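Local coordinates for fimbrial structural subunit (Actinomyces naeslundii, PDB 3QDH), which is a structural subunit of Actinomyces type 2 fimbriae, a shaft adhesin that probably mediates interactions with streptococci and host cells during oral biofilm development, at residues K38-D48 with R122-E133. Sequence-based numbering, arbitrary orientation. Where two conformers were deposited one is given.
Sequences KSFYKYFQLRD and RAQVISDTVYAE
Over one face of the Phe44 ring lies Val125 CG2, 3.8 Å from CZ and offset toward the rim, while Tyr41 CE1 meets the ring's edge in plane. Tyr43 takes the backbone N of Asp128 over one face and has Ile126 O near its edge; its CG, wedged between backbone N and carbonyl carbon (chi1 51°), folds the ring back across the partner strand. Ile126 CG1 lies over the centre of one face of the Arg47 guanidinium, 3.9 Å from NE, and Lys38 CB lies over one face of the Tyr131 ring, offset toward the rim, in a CH-pi contact. Two waters reach Tyr43 OH, one of them linking it to Asp128 OD2. That carboxylate oxygen also takes a salt bridge from Lys42 NZ at 3.1 Å, met from above the carboxylate plane. Two-way backbone bonds join Phe40 to Val130, Gln45 to Ile126 and Arg47 to Gln124 in antiparallel register; a beta bulge between Tyr41 and Tyr43 shifts it by one residue, where Lys42 N still donates to Asp128 O, but Asp128 N reaches Tyr43 O only weakly, at 3.3 Å. Arg47 is held further by the carbonyls of Pro142 and Ala143. In this Sgo0707 N2-like domain, strand 39-49 lies between strands 118-131 and 82-87, and Tyr41 and Phe44 pack against helix 89-96.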
# COMPACT_ATOMS: atom_id res chain seq x y z
N LYS A 38 -28.95 -27.64 -1.09
CA LYS A 38 -30.02 -26.75 -1.56
C LYS A 38 -29.93 -25.32 -0.99
O LYS A 38 -30.93 -24.60 -0.93
CB LYS A 38 -31.41 -27.36 -1.26
CG LYS A 38 -31.73 -28.65 -2.03
CD LYS A 38 -31.96 -28.37 -3.52
CE LYS A 38 -32.66 -29.53 -4.22
NZ LYS A 38 -32.68 -29.33 -5.71
N SER A 39 -28.73 -24.93 -0.56
CA SER A 39 -28.48 -23.56 -0.10
C SER A 39 -27.66 -22.83 -1.17
O SER A 39 -26.64 -23.35 -1.63
CB SER A 39 -27.74 -23.60 1.25
OG SER A 39 -27.29 -22.31 1.62
N PHE A 40 -28.11 -21.64 -1.56
CA PHE A 40 -27.45 -20.88 -2.63
C PHE A 40 -27.14 -19.47 -2.20
O PHE A 40 -27.86 -18.90 -1.38
CB PHE A 40 -28.35 -20.83 -3.87
CG PHE A 40 -28.77 -22.18 -4.37
CD1 PHE A 40 -28.01 -22.85 -5.31
CD2 PHE A 40 -29.93 -22.77 -3.88
CE1 PHE A 40 -28.40 -24.12 -5.77
CE2 PHE A 40 -30.33 -24.04 -4.33
CZ PHE A 40 -29.56 -24.71 -5.28
N TYR A 41 -26.08 -18.89 -2.77
CA TYR A 41 -25.79 -17.46 -2.59
C TYR A 41 -26.81 -16.56 -3.30
O TYR A 41 -27.12 -16.76 -4.47
CB TYR A 41 -24.40 -17.09 -3.11
CG TYR A 41 -23.28 -17.70 -2.28
CD1 TYR A 41 -22.99 -17.21 -1.01
CD2 TYR A 41 -22.54 -18.77 -2.78
CE1 TYR A 41 -21.96 -17.78 -0.24
CE2 TYR A 41 -21.50 -19.34 -2.03
CZ TYR A 41 -21.23 -18.84 -0.76
OH TYR A 41 -20.23 -19.44 -0.04
N LYS A 42 -27.31 -15.58 -2.56
CA LYS A 42 -28.06 -14.47 -3.15
C LYS A 42 -27.05 -13.49 -3.71
O LYS A 42 -27.27 -12.85 -4.74
CB LYS A 42 -28.91 -13.76 -2.09
CG LYS A 42 -30.03 -14.59 -1.46
CD LYS A 42 -30.73 -13.71 -0.41
CE LYS A 42 -31.47 -14.52 0.62
NZ LYS A 42 -32.06 -13.63 1.67
N TYR A 43 -25.92 -13.37 -3.00
CA TYR A 43 -24.83 -12.52 -3.44
C TYR A 43 -23.57 -12.83 -2.63
O TYR A 43 -23.65 -13.50 -1.60
CB TYR A 43 -25.19 -11.01 -3.33
CG TYR A 43 -25.72 -10.62 -1.97
CD1 TYR A 43 -24.86 -10.30 -0.92
CD2 TYR A 43 -27.11 -10.58 -1.73
CE1 TYR A 43 -25.37 -9.99 0.36
CE2 TYR A 43 -27.63 -10.25 -0.48
CZ TYR A 43 -26.76 -9.96 0.56
OH TYR A 43 -27.29 -9.63 1.79
N PHE A 44 -22.43 -12.36 -3.11
CA PHE A 44 -21.15 -12.50 -2.42
C PHE A 44 -20.25 -11.36 -2.90
O PHE A 44 -19.90 -11.29 -4.07
CB PHE A 44 -20.52 -13.89 -2.71
CG PHE A 44 -19.29 -14.19 -1.88
CD1 PHE A 44 -19.28 -15.28 -1.00
CD2 PHE A 44 -18.16 -13.41 -1.99
CE1 PHE A 44 -18.14 -15.56 -0.22
CE2 PHE A 44 -17.01 -13.68 -1.22
CZ PHE A 44 -17.00 -14.75 -0.35
N GLN A 45 -19.87 -10.47 -1.98
CA GLN A 45 -19.11 -9.28 -2.34
C GLN A 45 -17.98 -9.03 -1.35
O GLN A 45 -18.21 -9.11 -0.14
CB GLN A 45 -20.05 -8.05 -2.36
CG GLN A 45 -19.40 -6.70 -2.74
CD GLN A 45 -20.39 -5.55 -2.64
OE1 GLN A 45 -21.02 -5.15 -3.63
NE2 GLN A 45 -20.57 -5.05 -1.43
N LEU A 46 -16.79 -8.73 -1.86
CA LEU A 46 -15.71 -8.21 -1.02
C LEU A 46 -15.75 -6.68 -1.13
O LEU A 46 -15.80 -6.12 -2.23
CB LEU A 46 -14.35 -8.76 -1.46
CG LEU A 46 -14.13 -10.29 -1.38
CD1 LEU A 46 -12.80 -10.66 -2.05
CD2 LEU A 46 -14.19 -10.82 0.06
N ARG A 47 -15.72 -6.01 0.02
CA ARG A 47 -15.89 -4.56 0.09
C ARG A 47 -14.76 -3.97 0.91
O ARG A 47 -14.33 -4.56 1.89
CB ARG A 47 -17.22 -4.21 0.74
CG ARG A 47 -17.57 -2.72 0.72
CD ARG A 47 -18.94 -2.48 1.32
NE ARG A 47 -20.02 -2.94 0.44
CZ ARG A 47 -21.32 -2.77 0.71
NH1 ARG A 47 -21.70 -2.17 1.85
NH2 ARG A 47 -22.24 -3.20 -0.15
N ASP A 48 -14.31 -2.79 0.51
CA ASP A 48 -13.20 -2.12 1.18
C ASP A 48 -13.32 -0.62 0.92
O ASP A 48 -13.25 -0.17 -0.22
CB ASP A 48 -11.85 -2.66 0.67
CG ASP A 48 -10.68 -2.33 1.60
OD1 ASP A 48 -10.61 -1.21 2.13
OD2 ASP A 48 -9.78 -3.19 1.77
N ARG A 122 -9.46 -1.91 6.72
CA ARG A 122 -10.28 -3.10 6.96
C ARG A 122 -11.05 -3.42 5.69
O ARG A 122 -11.24 -2.55 4.83
CB ARG A 122 -11.28 -2.85 8.09
CG ARG A 122 -10.68 -2.74 9.49
CD ARG A 122 -11.79 -2.53 10.50
NE ARG A 122 -11.33 -2.21 11.85
CZ ARG A 122 -11.05 -3.10 12.80
NH1 ARG A 122 -11.12 -4.41 12.56
NH2 ARG A 122 -10.67 -2.67 14.00
N ALA A 123 -11.48 -4.66 5.57
CA ALA A 123 -12.33 -5.09 4.46
C ALA A 123 -13.50 -5.87 5.04
O ALA A 123 -13.45 -6.31 6.20
CB ALA A 123 -11.54 -5.93 3.46
N GLN A 124 -14.55 -6.04 4.24
CA GLN A 124 -15.71 -6.78 4.67
C GLN A 124 -16.12 -7.82 3.63
O GLN A 124 -15.78 -7.68 2.46
CB GLN A 124 -16.87 -5.81 4.90
CG GLN A 124 -16.67 -4.94 6.14
CD GLN A 124 -17.75 -3.92 6.32
OE1 GLN A 124 -18.28 -3.36 5.36
NE2 GLN A 124 -18.10 -3.65 7.58
N VAL A 125 -16.84 -8.85 4.06
CA VAL A 125 -17.51 -9.75 3.13
C VAL A 125 -19.01 -9.57 3.32
O VAL A 125 -19.53 -9.70 4.43
CB VAL A 125 -17.02 -11.23 3.23
CG1 VAL A 125 -17.12 -11.77 4.65
CG2 VAL A 125 -17.79 -12.13 2.25
N ILE A 126 -19.68 -9.22 2.23
CA ILE A 126 -21.12 -9.00 2.21
C ILE A 126 -21.70 -10.15 1.41
O ILE A 126 -21.59 -10.18 0.19
CB ILE A 126 -21.50 -7.63 1.54
CG1 ILE A 126 -20.64 -6.46 2.08
CG2 ILE A 126 -23.01 -7.35 1.62
CD1 ILE A 126 -20.51 -6.39 3.56
N SER A 127 -22.29 -11.12 2.11
CA SER A 127 -22.87 -12.28 1.44
C SER A 127 -24.09 -12.80 2.19
O SER A 127 -24.28 -12.51 3.38
CB SER A 127 -21.83 -13.39 1.21
OG SER A 127 -21.33 -13.92 2.42
N ASP A 128 -24.93 -13.53 1.47
CA ASP A 128 -26.11 -14.14 2.08
C ASP A 128 -26.50 -15.35 1.26
O ASP A 128 -26.20 -15.43 0.06
CB ASP A 128 -27.24 -13.11 2.13
CG ASP A 128 -28.31 -13.45 3.16
OD1 ASP A 128 -28.09 -14.30 4.06
OD2 ASP A 128 -29.38 -12.83 3.06
N THR A 129 -27.18 -16.29 1.90
CA THR A 129 -27.62 -17.53 1.26
C THR A 129 -29.08 -17.78 1.57
O THR A 129 -29.62 -17.23 2.54
CB THR A 129 -26.82 -18.73 1.79
OG1 THR A 129 -26.88 -18.72 3.22
CG2 THR A 129 -25.36 -18.66 1.33
N VAL A 130 -29.72 -18.62 0.77
CA VAL A 130 -31.14 -18.96 0.93
C VAL A 130 -31.35 -20.42 0.54
O VAL A 130 -30.70 -20.91 -0.40
CB VAL A 130 -32.02 -18.01 0.06
CG1 VAL A 130 -31.74 -18.20 -1.46
CG2 VAL A 130 -33.52 -18.17 0.38
N TYR A 131 -32.21 -21.13 1.27
CA TYR A 131 -32.64 -22.47 0.87
C TYR A 131 -33.63 -22.32 -0.28
O TYR A 131 -34.57 -21.52 -0.21
CB TYR A 131 -33.28 -23.24 2.04
CG TYR A 131 -33.57 -24.71 1.75
CD1 TYR A 131 -34.72 -25.10 1.07
CD2 TYR A 131 -32.69 -25.70 2.17
CE1 TYR A 131 -34.99 -26.45 0.81
CE2 TYR A 131 -32.94 -27.05 1.92
CZ TYR A 131 -34.09 -27.41 1.24
OH TYR A 131 -34.35 -28.75 0.98
N ALA A 132 -33.40 -23.06 -1.36
CA ALA A 132 -34.31 -23.07 -2.49
C ALA A 132 -34.34 -24.44 -3.15
O ALA A 132 -33.33 -25.15 -3.20
CB ALA A 132 -33.93 -21.99 -3.50
N GLU A 133 -35.52 -24.83 -3.63
CA GLU A 133 -35.63 -26.08 -4.40
C GLU A 133 -35.07 -25.89 -5.80
O GLU A 133 -34.59 -26.83 -6.43
CB GLU A 133 -37.07 -26.59 -4.42
CG GLU A 133 -37.44 -27.41 -3.19
CD GLU A 133 -36.52 -28.61 -2.96
OE1 GLU A 133 -36.10 -29.26 -3.95
OE2 GLU A 133 -36.22 -28.91 -1.78
O HOH W 1 -29.23 -20.76 3.45
O HOH W 2 -25.76 -9.47 4.05
O HOH W 3 -29.79 -10.33 2.28
O HOH W 4 -20.45 -2.04 4.78